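Local structure of nudix hydrolase domain-containing protein (Thermotoga maritima, 3E57) at residues Val21-Phe26 with Thr65-Ile70; Val74-Asp79 with Leu159-Gly164; Gly78-Ile83 with Leu179-Glu184. The protein is of unknown function but, as a putative Nudix hydrolase, probably hydrolyses a nucleoside diphosphate linked to another moiety. One frame throughout, in Å; residues are numbered along the deposited sequence.

Contact 1: Val21-Phe26 with Thr65-Ile70; sequences VKTEDF and TTKQVI
Val21 and Lys67 pair where strand 17-22, antiparallel, meets the start of the long strand 66-77. Two backbone bonds join them, Val21 N to Lys67 O at 2.9 Å and Lys67 N to Val21 O at 2.8 Å. After Lys22, at the N-cap position just before helix 23-30, the chain turns into that helix. Thr23 N, an amide of its first turn, finds Thr65 O at 2.9 Å. Thr23 OG1, set opposite its own carbonyl carbon (chi1 -56°), passes close to the same peptide without bonding to Thr65 O; its hydrogen bond goes to Glu64 O instead. Lys67 suits its buried place because its methylenes can pack on Phe26, CD lying obliquely 4.2 Å from Phe26 CD2, while a bend at the last torsion (chi4 -92°) turns the amine to a polar partner, Asn145 OD1. Branched Val21 lays CG1 4.3 Å from Val69 CG2, and helix 41-51 packs on both valines through Phe47 and Leu48. A water accepts from Glu24 N and donates to Thr65 O. One carbonyl therefore serves, directly and through water, two amides of the helix start, which ties the beginning of the helix to the strand by polar bonds beside a modest apolar patch.

Contact 2: Val74-Asp79 with Leu159-Gly164; sequences VIMDGD and LFLGRG
Val74-Asp77 and Leu159-Arg163 run side by side at 25°, a parallel pair within the mixed sheet of the Nudix fold, their amides and carbonyls interleaved so that Val74 O takes Gly162 N at 2.7 Å and Met76 N gives to Gly162 O at 2.9 Å. One face carries Val74, Met76, Leu161 and Arg163. Leu161 is central there: with CG set opposite its own amide nitrogen (chi1 175°), it brings CD1 to 3.8 Å from Met76 CG and 4.3 Å from Val74 CG1. The other methyl of Val74, CG2, meets Leu159 CD1 at 3.9 Å. Apolar side chains suit this side of the sheet because helix 194-206 packs against it, Val202 on Leu159 and Leu203 on Leu161. Arg163, nearer the surface, spreads its guanidinium so that Leu161 CD2 lies 3.7 Å above the plane, over its centre, and NH1 makes a long, weak ion pair with Glu139. On the reverse face Gly162 lies beside Ile75, whose CG2 is 4.1 Å from Gly162 O; having no side chain, the glycine adds no bulk next to this isoleucine. Gly164 is where the chain turns a corner, and its N still bonds to Met76 O. Across from it, Asp77 OD2 accepts from Phe166 N, whereas Asp77 OD1 stands 3.4 Å from Gly164 O, two acceptors with no bond between them.

Contact 3: Gly78-Ile83 with Leu179-Glu184; sequences GDRVLI and LIKLEE
Leu179 lies against Arg80 and Leu82 in an antiparallel pairing that adds strand 176-181 to the outer side of the beta hairpin formed by strands 66-77 and 80-85 of the Nudix fold; the short strands are splayed, their directions 137° apart. Leu179 sends CD2 to 4.2 Å from Leu82 CB, and its CB rests against the stem of Arg80, the two side chains crossing at about a right angle. Its carbonyl takes Arg80 NH1 at 2.8 Å: Leu179 O lies in the guanidinium plane, but the donor stands well above the plane of the carbonyl. Ile180 follows, and its backbone makes the two central bonds, Val81 N to Ile180 O at 2.8 Å and Ile180 N to Val81 O at 2.9 Å. Both side chains place CG1 between amide nitrogen and carbonyl carbon (chi1 69° in Ile180, 60° in Val81), which lays them alongside each other with Ile180 CG1 and Val81 CG1 at 3.4 Å, tighter than usual. Ile180 CD1 goes on to Ile83 CG1 at 3.7 Å, and Leu185 and Phe188 of helix 185-189 pack on the same side chain. Cutting Ile180 back to an alanine would remove CG1, CG2 and CD1 and is likely to deprive Val81 and Ile83 of this contact and open a gap towards Leu185 and Phe188. Lys181 runs beside Arg80, its long aliphatic stem suited to a flat charged group, with CG 3.8 Å above the Arg80 guanidinium, over its centre. Leu182 leaves the strand with a weak bond, Leu182 N to Asp79 O at 3.5 Å.

In the fold
All three contacts belong to one mixed sheet, and strand 66-77 is shared by contacts 1 and 2, which lie on opposite sides of the chain's centre, about 26 Å apart between centres. Contact 2 is the buried one, a parallel pairing whose helix-covered face is mostly apolar, with Arg163 at its edge. Contacts 1 and 3 are partly buried antiparallel pairings with more polar work: a helix start and a buried lysine in the first, an arginine gripping a carbonyl in the third. Contacts 2 and 3 share Gly78 and Asp79, and a probable backbone bond from Leu82 N to Ile75 O joins their strands. Val74 CG1 on Val81 CG2 and Met76 CE on Leu182 CD1 carry the apolar packing from one contact into the other.

Contact 1: Val21-Phe26 with Thr65-Ile70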
ATOM      1  N   VAL B  21     -13.314 -10.819 -11.034  1.00 36.07           N
ATOM      2  CA  VAL B  21     -13.999  -9.591 -11.430  1.00 36.42           C
ATOM      3  C   VAL B  21     -13.188  -8.921 -12.528  1.00 36.65           C
ATOM      4  O   VAL B  21     -11.990  -9.146 -12.636  1.00 36.37           O
ATOM      5  CB  VAL B  21     -14.177  -8.601 -10.259  1.00 35.98           C
ATOM      6  CG1 VAL B  21     -15.102  -9.173  -9.209  1.00 35.12           C
ATOM      7  CG2 VAL B  21     -12.825  -8.227  -9.650  1.00 36.38           C
ATOM      8  N   LYS B  22     -13.852  -8.129 -13.366  1.00 37.77           N
ATOM      9  CA  LYS B  22     -13.154  -7.327 -14.367  1.00 38.28           C
ATOM     10  C   LYS B  22     -12.396  -6.235 -13.630  1.00 38.32           C
ATOM     11  O   LYS B  22     -12.920  -5.637 -12.694  1.00 38.14           O
ATOM     12  CB  LYS B  22     -14.130  -6.708 -15.380  1.00 38.69           C
ATOM     13  CG  LYS B  22     -14.823  -7.722 -16.289  1.00 39.97           C
ATOM     14  CD  LYS B  22     -15.420  -7.077 -17.562  1.00 40.13           C
ATOM     15  CE  LYS B  22     -16.494  -6.021 -17.260  1.00 42.16           C
ATOM     16  NZ  LYS B  22     -17.253  -5.601 -18.502  1.00 42.81           N
ATOM     17  N   THR B  23     -11.158  -5.991 -14.045  1.00 38.41           N
ATOM     18  CA  THR B  23     -10.352  -4.944 -13.451  1.00 38.44           C
ATOM     19  C   THR B  23     -11.040  -3.588 -13.596  1.00 38.41           C
ATOM     20  O   THR B  23     -11.041  -2.792 -12.656  1.00 38.16           O
ATOM     21  CB  THR B  23      -8.940  -4.914 -14.065  1.00 38.67           C
ATOM     22  OG1 THR B  23      -8.331  -6.203 -13.921  1.00 39.39           O
ATOM     23  CG2 THR B  23      -8.075  -3.880 -13.377  1.00 38.55           C
ATOM     24  N   GLU B  24     -11.661  -3.330 -14.748  1.00 38.22           N
ATOM     25  CA  GLU B  24     -12.371  -2.061 -14.946  1.00 38.23           C
ATOM     26  C   GLU B  24     -13.504  -1.866 -13.930  1.00 37.61           C
ATOM     27  O   GLU B  24     -13.690  -0.758 -13.424  1.00 37.84           O
ATOM     28  CB  GLU B  24     -12.882  -1.901 -16.390  1.00 38.59           C
ATOM     29  CG  GLU B  24     -13.907  -2.927 -16.854  1.00 39.97           C
ATOM     30  CD  GLU B  24     -14.349  -2.693 -18.303  1.00 40.58           C
ATOM     31  OE1 GLU B  24     -14.994  -1.652 -18.570  1.00 43.65           O
ATOM     32  OE2 GLU B  24     -14.054  -3.553 -19.168  1.00 43.80           O
ATOM     33  N   ASP B  25     -14.234  -2.936 -13.613  1.00 36.71           N
ATOM     34  CA  ASP B  25     -15.290  -2.881 -12.584  1.00 36.30           C
ATOM     35  C   ASP B  25     -14.696  -2.638 -11.176  1.00 35.51           C
ATOM     36  O   ASP B  25     -15.232  -1.858 -10.390  1.00 34.98           O
ATOM     37  CB  ASP B  25     -16.096  -4.180 -12.564  1.00 36.04           C
ATOM     38  CG  ASP B  25     -16.944  -4.392 -13.829  1.00 36.77           C
ATOM     39  OD1 ASP B  25     -17.398  -3.412 -14.460  1.00 36.93           O
ATOM     40  OD2 ASP B  25     -17.168  -5.568 -14.168  1.00 36.33           O
ATOM     41  N   PHE B  26     -13.600  -3.330 -10.869  1.00 35.15           N
ATOM     42  CA  PHE B  26     -12.880  -3.134  -9.595  1.00 35.02           C
ATOM     43  C   PHE B  26     -12.430  -1.683  -9.423  1.00 34.97           C
ATOM     44  O   PHE B  26     -12.766  -1.033  -8.431  1.00 34.74           O
ATOM     45  CB  PHE B  26     -11.686  -4.098  -9.494  1.00 34.55           C
ATOM     46  CG  PHE B  26     -10.714  -3.759  -8.394  1.00 34.75           C
ATOM     47  CD1 PHE B  26     -11.045  -3.967  -7.064  1.00 34.35           C
ATOM     48  CD2 PHE B  26      -9.463  -3.241  -8.693  1.00 35.27           C
ATOM     49  CE1 PHE B  26     -10.145  -3.646  -6.043  1.00 34.98           C
ATOM     50  CE2 PHE B  26      -8.560  -2.913  -7.668  1.00 34.27           C
ATOM     51  CZ  PHE B  26      -8.907  -3.121  -6.357  1.00 33.36           C
ATOM     52  N   THR B  65      -6.936  -8.230 -17.576  1.00 49.64           N
ATOM     53  CA  THR B  65      -8.297  -7.706 -17.742  1.00 48.42           C
ATOM     54  C   THR B  65      -9.198  -8.086 -16.568  1.00 46.85           C
ATOM     55  O   THR B  65     -10.238  -7.461 -16.349  1.00 46.51           O
ATOM     56  CB  THR B  65      -8.968  -8.254 -19.024  1.00 48.57           C
ATOM     57  OG1 THR B  65      -8.080  -8.107 -20.141  1.00 49.41           O
ATOM     58  CG2 THR B  65     -10.271  -7.514 -19.309  1.00 49.18           C
ATOM     59  N   THR B  66      -8.817  -9.138 -15.844  1.00 45.13           N
ATOM     60  CA  THR B  66      -9.568  -9.584 -14.678  1.00 43.81           C
ATOM     61  C   THR B  66      -8.657  -9.782 -13.466  1.00 42.59           C
ATOM     62  O   THR B  66      -7.432  -9.943 -13.591  1.00 42.36           O
ATOM     63  CB  THR B  66     -10.316 -10.908 -14.960  1.00 43.90           C
ATOM     64  OG1 THR B  66      -9.389 -11.894 -15.430  1.00 43.29           O
ATOM     65  CG2 THR B  66     -11.420 -10.701 -16.002  1.00 43.48           C
ATOM     66  N   LYS B  67      -9.276  -9.760 -12.290  1.00 40.81           N
ATOM     67  CA  LYS B  67      -8.588 -10.077 -11.054  1.00 39.45           C
ATOM     68  C   LYS B  67      -9.299 -11.231 -10.353  1.00 37.91           C
ATOM     69  O   LYS B  67     -10.522 -11.238 -10.221  1.00 37.57           O
ATOM     70  CB  LYS B  67      -8.480  -8.825 -10.166  1.00 39.35           C
ATOM     71  CG  LYS B  67      -7.440  -7.856 -10.708  1.00 39.64           C
ATOM     72  CD  LYS B  67      -7.221  -6.623  -9.839  1.00 39.78           C
ATOM     73  CE  LYS B  67      -5.838  -5.989 -10.101  1.00 39.48           C
ATOM     74  NZ  LYS B  67      -4.758  -6.525  -9.168  1.00 40.01           N
ATOM     75  N   GLN B  68      -8.512 -12.221  -9.950  1.00 36.34           N
ATOM     76  CA  GLN B  68      -8.991 -13.376  -9.219  1.00 35.54           C
ATOM     77  C   GLN B  68      -9.199 -12.987  -7.765  1.00 34.48           C
ATOM     78  O   GLN B  68      -8.284 -12.479  -7.127  1.00 33.52           O
ATOM     79  CB  GLN B  68      -7.965 -14.502  -9.317  1.00 35.54           C
ATOM     80  CG  GLN B  68      -7.697 -14.953 -10.762  1.00 36.35           C
ATOM     81  CD  GLN B  68      -6.362 -15.628 -10.929  1.00 36.75           C
ATOM     82  OE1 GLN B  68      -6.034 -16.565 -10.205  1.00 39.68           O
ATOM     83  NE2 GLN B  68      -5.581 -15.163 -11.897  1.00 38.15           N
ATOM     84  N   VAL B  69     -10.403 -13.207  -7.246  1.00 33.45           N
ATOM     85  CA  VAL B  69     -10.708 -12.868  -5.856  1.00 32.80           C
ATOM     86  C   VAL B  69     -10.167 -13.940  -4.911  1.00 32.11           C
ATOM     87  O   VAL B  69     -10.579 -15.106  -4.970  1.00 31.60           O
ATOM     88  CB  VAL B  69     -12.207 -12.689  -5.653  1.00 32.80           C
ATOM     89  CG1 VAL B  69     -12.521 -12.468  -4.177  1.00 32.24           C
ATOM     90  CG2 VAL B  69     -12.699 -11.539  -6.511  1.00 32.78           C
ATOM     91  N   ILE B  70      -9.236 -13.524  -4.050  1.00 31.59           N
ATOM     92  CA  ILE B  70      -8.519 -14.412  -3.149  1.00 31.16           C
ATOM     93  C   ILE B  70      -8.847 -14.050  -1.696  1.00 30.72           C
ATOM     94  O   ILE B  70      -8.336 -13.048  -1.181  1.00 30.73           O
ATOM     95  CB  ILE B  70      -6.979 -14.293  -3.359  1.00 31.50           C
ATOM     96  CG1 ILE B  70      -6.602 -14.483  -4.833  1.00 32.19           C
ATOM     97  CG2 ILE B  70      -6.234 -15.310  -2.497  1.00 31.40           C
ATOM     98  CD1 ILE B  70      -6.955 -15.849  -5.392  1.00 32.53           C
TER
HETATM   99  O   HOH W   1     -11.223  -5.186 -17.093  1.00 45.91           O

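Contact 2: Val74-Asp79 with Leu159-Gly164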
ATOM      1  N   VAL B  74      -5.431 -14.101   7.972  1.00 26.39           N
ATOM      2  CA  VAL B  74      -4.396 -14.114   8.973  1.00 26.73           C
ATOM      3  C   VAL B  74      -5.033 -14.668  10.244  1.00 27.15           C
ATOM      4  O   VAL B  74      -6.116 -14.223  10.645  1.00 26.79           O
ATOM      5  CB  VAL B  74      -3.879 -12.693   9.234  1.00 27.00           C
ATOM      6  CG1 VAL B  74      -2.892 -12.693  10.406  1.00 27.81           C
ATOM      7  CG2 VAL B  74      -3.237 -12.123   7.963  1.00 26.14           C
ATOM      8  N   ILE B  75      -4.374 -15.643  10.855  1.00 27.17           N
ATOM      9  CA  ILE B  75      -4.924 -16.342  12.008  1.00 28.53           C
ATOM     10  C   ILE B  75      -4.203 -15.887  13.261  1.00 28.75           C
ATOM     11  O   ILE B  75      -2.977 -15.866  13.285  1.00 26.78           O
ATOM     12  CB  ILE B  75      -4.783 -17.876  11.830  1.00 28.07           C
ATOM     13  CG1 ILE B  75      -5.739 -18.351  10.738  1.00 29.22           C
ATOM     14  CG2 ILE B  75      -5.068 -18.620  13.142  1.00 28.23           C
ATOM     15  CD1 ILE B  75      -5.493 -19.754  10.301  1.00 29.30           C
ATOM     16  N   MET B  76      -4.969 -15.500  14.287  1.00 29.87           N
ATOM     17  CA  MET B  76      -4.418 -15.224  15.610  1.00 31.72           C
ATOM     18  C   MET B  76      -5.008 -16.150  16.668  1.00 32.18           C
ATOM     19  O   MET B  76      -6.229 -16.301  16.740  1.00 32.60           O
ATOM     20  CB  MET B  76      -4.688 -13.783  16.022  1.00 31.70           C
ATOM     21  CG  MET B  76      -3.725 -12.784  15.402  1.00 33.82           C
ATOM     22  SD  MET B  76      -3.875 -11.168  16.167  1.00 35.18           S
ATOM     23  CE  MET B  76      -2.829 -11.342  17.619  1.00 36.35           C
ATOM     24  N   ASP B  77      -4.130 -16.755  17.466  1.00 32.77           N
ATOM     25  CA  ASP B  77      -4.498 -17.597  18.611  1.00 33.22           C
ATOM     26  C   ASP B  77      -4.054 -16.821  19.840  1.00 33.53           C
ATOM     27  O   ASP B  77      -2.859 -16.693  20.104  1.00 32.93           O
ATOM     28  CB  ASP B  77      -3.785 -18.956  18.527  1.00 33.25           C
ATOM     29  CG  ASP B  77      -4.266 -19.966  19.583  1.00 33.92           C
ATOM     30  OD1 ASP B  77      -4.753 -19.559  20.656  1.00 36.91           O
ATOM     31  OD2 ASP B  77      -4.128 -21.182  19.343  1.00 35.22           O
ATOM     32  N   GLY B  78      -5.022 -16.260  20.560  1.00 34.16           N
ATOM     33  CA  GLY B  78      -4.729 -15.381  21.679  1.00 34.43           C
ATOM     34  C   GLY B  78      -4.024 -14.144  21.164  1.00 34.86           C
ATOM     35  O   GLY B  78      -4.514 -13.470  20.250  1.00 35.07           O
ATOM     36  N   ASP B  79      -2.860 -13.850  21.734  1.00 35.25           N
ATOM     37  CA  ASP B  79      -2.105 -12.668  21.327  1.00 35.22           C
ATOM     38  C   ASP B  79      -0.951 -13.047  20.408  1.00 34.81           C
ATOM     39  O   ASP B  79      -0.001 -12.285  20.257  1.00 35.07           O
ATOM     40  CB  ASP B  79      -1.618 -11.889  22.555  1.00 36.32           C
ATOM     41  CG  ASP B  79      -2.636 -10.838  23.027  1.00 39.08           C
ATOM     42  OD1 ASP B  79      -3.420 -10.323  22.186  1.00 42.09           O
ATOM     43  OD2 ASP B  79      -2.648 -10.520  24.237  1.00 44.54           O
ATOM     44  N   LEU B 159      -8.677  -9.351   2.710  1.00 24.04           N
ATOM     45  CA  LEU B 159      -7.947  -9.614   3.940  1.00 24.40           C
ATOM     46  C   LEU B 159      -8.854  -9.709   5.161  1.00 24.65           C
ATOM     47  O   LEU B 159      -9.620  -8.782   5.457  1.00 24.15           O
ATOM     48  CB  LEU B 159      -6.935  -8.508   4.174  1.00 23.52           C
ATOM     49  CG  LEU B 159      -6.083  -8.578   5.445  1.00 23.46           C
ATOM     50  CD1 LEU B 159      -5.260  -9.879   5.503  1.00 24.77           C
ATOM     51  CD2 LEU B 159      -5.177  -7.333   5.490  1.00 23.44           C
ATOM     52  N   PHE B 160      -8.735 -10.830   5.870  1.00 25.19           N
ATOM     53  CA  PHE B 160      -9.432 -11.067   7.121  1.00 25.81           C
ATOM     54  C   PHE B 160      -8.464 -11.377   8.224  1.00 26.12           C
ATOM     55  O   PHE B 160      -7.396 -11.941   7.983  1.00 25.27           O
ATOM     56  CB  PHE B 160     -10.350 -12.289   7.014  1.00 25.84           C
ATOM     57  CG  PHE B 160     -11.429 -12.151   6.008  1.00 26.43           C
ATOM     58  CD1 PHE B 160     -12.711 -11.782   6.393  1.00 25.89           C
ATOM     59  CD2 PHE B 160     -11.174 -12.394   4.672  1.00 26.47           C
ATOM     60  CE1 PHE B 160     -13.705 -11.641   5.458  1.00 26.55           C
ATOM     61  CE2 PHE B 160     -12.166 -12.256   3.734  1.00 26.27           C
ATOM     62  CZ  PHE B 160     -13.434 -11.887   4.130  1.00 26.54           C
ATOM     63  N   LEU B 161      -8.876 -11.040   9.443  1.00 27.14           N
ATOM     64  CA  LEU B 161      -8.237 -11.490  10.664  1.00 28.01           C
ATOM     65  C   LEU B 161      -9.165 -12.529  11.298  1.00 28.92           C
ATOM     66  O   LEU B 161     -10.316 -12.222  11.637  1.00 28.67           O
ATOM     67  CB  LEU B 161      -8.059 -10.316  11.610  1.00 27.73           C
ATOM     68  CG  LEU B 161      -7.505 -10.608  12.994  1.00 28.78           C
ATOM     69  CD1 LEU B 161      -6.163 -11.324  12.911  1.00 28.57           C
ATOM     70  CD2 LEU B 161      -7.393  -9.307  13.772  1.00 29.37           C
ATOM     71  N   GLY B 162      -8.682 -13.755  11.432  1.00 29.91           N
ATOM     72  CA  GLY B 162      -9.471 -14.813  12.072  1.00 31.18           C
ATOM     73  C   GLY B 162      -8.883 -15.086  13.436  1.00 32.28           C
ATOM     74  O   GLY B 162      -7.728 -15.491  13.533  1.00 31.94           O
ATOM     75  N   ARG B 163      -9.651 -14.854  14.494  1.00 32.86           N
ATOM     76  CA  ARG B 163      -9.169 -15.143  15.839  1.00 34.71           C
ATOM     77  C   ARG B 163      -9.776 -16.463  16.316  1.00 35.24           C
ATOM     78  O   ARG B 163     -10.972 -16.696  16.138  1.00 35.43           O
ATOM     79  CB  ARG B 163      -9.522 -14.023  16.815  1.00 34.91           C
ATOM     80  CG  ARG B 163      -8.822 -12.680  16.582  1.00 36.13           C
ATOM     81  CD  ARG B 163      -9.112 -11.769  17.782  1.00 38.00           C
ATOM     82  NE  ARG B 163      -8.530 -10.424  17.707  1.00 39.65           N
ATOM     83  CZ  ARG B 163      -9.113  -9.370  17.137  1.00 42.01           C
ATOM     84  NH1 ARG B 163     -10.298  -9.471  16.536  1.00 43.63           N
ATOM     85  NH2 ARG B 163      -8.493  -8.196  17.152  1.00 43.85           N
ATOM     86  N   GLY B 164      -8.959 -17.320  16.916  1.00 35.93           N
ATOM     87  CA  GLY B 164      -9.460 -18.606  17.389  1.00 36.65           C
ATOM     88  C   GLY B 164      -8.437 -19.476  18.081  1.00 37.33           C
ATOM     89  O   GLY B 164      -7.495 -18.980  18.701  1.00 37.81           O
TER

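Contact 3: Gly78-Ile83 with Leu179-Glu184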
ATOM      1  N   GLY B  78      -5.022 -16.260  20.560  1.00 34.16           N
ATOM      2  CA  GLY B  78      -4.729 -15.381  21.679  1.00 34.43           C
ATOM      3  C   GLY B  78      -4.024 -14.144  21.164  1.00 34.86           C
ATOM      4  O   GLY B  78      -4.514 -13.470  20.250  1.00 35.07           O
ATOM      5  N   ASP B  79      -2.860 -13.850  21.734  1.00 35.25           N
ATOM      6  CA  ASP B  79      -2.105 -12.668  21.327  1.00 35.22           C
ATOM      7  C   ASP B  79      -0.951 -13.047  20.408  1.00 34.81           C
ATOM      8  O   ASP B  79      -0.001 -12.285  20.257  1.00 35.07           O
ATOM      9  CB  ASP B  79      -1.618 -11.889  22.555  1.00 36.32           C
ATOM     10  CG  ASP B  79      -2.636 -10.838  23.027  1.00 39.08           C
ATOM     11  OD1 ASP B  79      -3.420 -10.323  22.186  1.00 42.09           O
ATOM     12  OD2 ASP B  79      -2.648 -10.520  24.237  1.00 44.54           O
ATOM     13  N   ARG B  80      -1.066 -14.213  19.773  1.00 33.89           N
ATOM     14  CA  ARG B  80      -0.052 -14.708  18.846  1.00 33.60           C
ATOM     15  C   ARG B  80      -0.636 -14.829  17.456  1.00 32.31           C
ATOM     16  O   ARG B  80      -1.834 -15.059  17.301  1.00 31.68           O
ATOM     17  CB  ARG B  80       0.484 -16.061  19.310  1.00 33.79           C
ATOM     18  CG  ARG B  80       1.289 -15.974  20.581  1.00 35.02           C
ATOM     19  CD  ARG B  80       1.825 -17.331  20.998  1.00 36.26           C
ATOM     20  NE  ARG B  80       2.757 -17.206  22.123  1.00 38.64           N
ATOM     21  CZ  ARG B  80       4.086 -17.349  22.057  1.00 40.87           C
ATOM     22  NH1 ARG B  80       4.703 -17.645  20.916  1.00 41.95           N
ATOM     23  NH2 ARG B  80       4.811 -17.206  23.160  1.00 41.10           N
ATOM     24  N   VAL B  81       0.221 -14.669  16.450  1.00 31.28           N
ATOM     25  CA  VAL B  81      -0.187 -14.740  15.055  1.00 30.31           C
ATOM     26  C   VAL B  81       0.522 -15.911  14.385  1.00 28.97           C
ATOM     27  O   VAL B  81       1.684 -16.193  14.689  1.00 27.88           O
ATOM     28  CB  VAL B  81       0.122 -13.419  14.293  1.00 30.63           C
ATOM     29  CG1 VAL B  81       1.608 -13.106  14.303  1.00 31.05           C
ATOM     30  CG2 VAL B  81      -0.408 -13.497  12.866  1.00 31.71           C
ATOM     31  N   LEU B  82      -0.181 -16.575  13.472  1.00 27.90           N
ATOM     32  CA  LEU B  82       0.353 -17.736  12.775  1.00 28.14           C
ATOM     33  C   LEU B  82       1.251 -17.322  11.597  1.00 27.46           C
ATOM     34  O   LEU B  82       0.819 -16.606  10.707  1.00 25.12           O
ATOM     35  CB  LEU B  82      -0.785 -18.614  12.268  1.00 27.99           C
ATOM     36  CG  LEU B  82      -0.404 -19.877  11.493  1.00 28.00           C
ATOM     37  CD1 LEU B  82       0.272 -20.888  12.400  1.00 28.05           C
ATOM     38  CD2 LEU B  82      -1.628 -20.475  10.811  1.00 27.99           C
ATOM     39  N   ILE B  83       2.488 -17.798  11.630  1.00 27.73           N
ATOM     40  CA  ILE B  83       3.449 -17.643  10.545  1.00 28.63           C
ATOM     41  C   ILE B  83       3.709 -19.036   9.997  1.00 29.08           C
ATOM     42  O   ILE B  83       3.863 -19.977  10.771  1.00 28.46           O
ATOM     43  CB  ILE B  83       4.772 -17.068  11.080  1.00 28.39           C
ATOM     44  CG1 ILE B  83       4.563 -15.642  11.600  1.00 30.44           C
ATOM     45  CG2 ILE B  83       5.842 -17.082  10.007  1.00 29.25           C
ATOM     46  CD1 ILE B  83       4.373 -14.617  10.533  1.00 31.52           C
ATOM     47  N   LEU B 179       3.660 -19.842  16.063  1.00 35.48           N
ATOM     48  CA  LEU B 179       2.796 -18.792  16.590  1.00 35.66           C
ATOM     49  C   LEU B 179       3.741 -17.782  17.222  1.00 35.54           C
ATOM     50  O   LEU B 179       4.492 -18.128  18.123  1.00 35.61           O
ATOM     51  CB  LEU B 179       1.804 -19.336  17.625  1.00 35.54           C
ATOM     52  CG  LEU B 179       0.609 -20.108  17.061  1.00 35.05           C
ATOM     53  CD1 LEU B 179      -0.063 -20.932  18.148  1.00 34.53           C
ATOM     54  CD2 LEU B 179      -0.397 -19.174  16.425  1.00 34.33           C
ATOM     55  N   ILE B 180       3.753 -16.553  16.716  1.00 34.99           N
ATOM     56  CA  ILE B 180       4.650 -15.549  17.267  1.00 35.24           C
ATOM     57  C   ILE B 180       3.864 -14.469  17.978  1.00 35.18           C
ATOM     58  O   ILE B 180       2.744 -14.149  17.596  1.00 35.31           O
ATOM     59  CB  ILE B 180       5.567 -14.922  16.184  1.00 35.05           C
ATOM     60  CG1 ILE B 180       4.771 -14.051  15.212  1.00 35.39           C
ATOM     61  CG2 ILE B 180       6.334 -16.025  15.428  1.00 34.74           C
ATOM     62  CD1 ILE B 180       5.651 -13.302  14.233  1.00 35.21           C
ATOM     63  N   LYS B 181       4.462 -13.910  19.017  1.00 35.50           N
ATOM     64  CA  LYS B 181       3.876 -12.779  19.716  1.00 35.61           C
ATOM     65  C   LYS B 181       3.823 -11.587  18.765  1.00 35.32           C
ATOM     66  O   LYS B 181       4.687 -11.429  17.894  1.00 34.59           O
ATOM     67  CB  LYS B 181       4.693 -12.455  20.969  1.00 35.56           C
ATOM     68  CG  LYS B 181       4.536 -13.522  22.047  1.00 37.49           C
ATOM     69  CD  LYS B 181       5.304 -13.216  23.320  1.00 37.93           C
ATOM     70  CE  LYS B 181       6.781 -13.588  23.200  1.00 40.03           C
ATOM     71  NZ  LYS B 181       7.439 -13.603  24.552  1.00 40.56           N
ATOM     72  N   LEU B 182       2.798 -10.758  18.921  1.00 35.11           N
ATOM     73  CA  LEU B 182       2.608  -9.604  18.055  1.00 34.82           C
ATOM     74  C   LEU B 182       3.810  -8.661  18.117  1.00 34.21           C
ATOM     75  O   LEU B 182       4.167  -8.062  17.109  1.00 33.63           O
ATOM     76  CB  LEU B 182       1.322  -8.853  18.426  1.00 35.46           C
ATOM     77  CG  LEU B 182       0.469  -8.262  17.307  1.00 36.04           C
ATOM     78  CD1 LEU B 182       0.146  -9.276  16.222  1.00 37.20           C
ATOM     79  CD2 LEU B 182      -0.826  -7.721  17.910  1.00 36.63           C
ATOM     80  N   GLU B 183       4.455  -8.552  19.280  1.00 33.41           N
ATOM     81  CA  GLU B 183       5.650  -7.692  19.405  1.00 33.25           C
ATOM     82  C   GLU B 183       6.895  -8.270  18.708  1.00 32.66           C
ATOM     83  O   GLU B 183       7.956  -7.617  18.677  1.00 32.63           O
ATOM     84  CB  GLU B 183       5.956  -7.344  20.870  1.00 33.90           C
ATOM     85  CG  GLU B 183       6.568  -8.459  21.714  1.00 34.85           C
ATOM     86  CD  GLU B 183       5.565  -9.159  22.612  1.00 37.16           C
ATOM     87  OE1 GLU B 183       4.347  -9.124  22.313  1.00 38.97           O
ATOM     88  OE2 GLU B 183       6.012  -9.756  23.617  1.00 37.14           O
ATOM     89  N   GLU B 184       6.766  -9.484  18.162  1.00 31.12           N
ATOM     90  CA  GLU B 184       7.781 -10.072  17.290  1.00 31.00           C
ATOM     91  C   GLU B 184       7.417  -9.967  15.811  1.00 29.55           C
ATOM     92  O   GLU B 184       8.234 -10.294  14.949  1.00 28.61           O
ATOM     93  CB  GLU B 184       7.993 -11.550  17.630  1.00 31.30           C
ATOM     94  CG  GLU B 184       8.536 -11.821  19.030  1.00 33.47           C
ATOM     95  CD  GLU B 184       9.023 -13.266  19.210  1.00 34.65           C
ATOM     96  OE1 GLU B 184       9.370 -13.639  20.354  1.00 41.76           O
ATOM     97  OE2 GLU B 184       9.054 -14.041  18.217  1.00 41.89           O
TER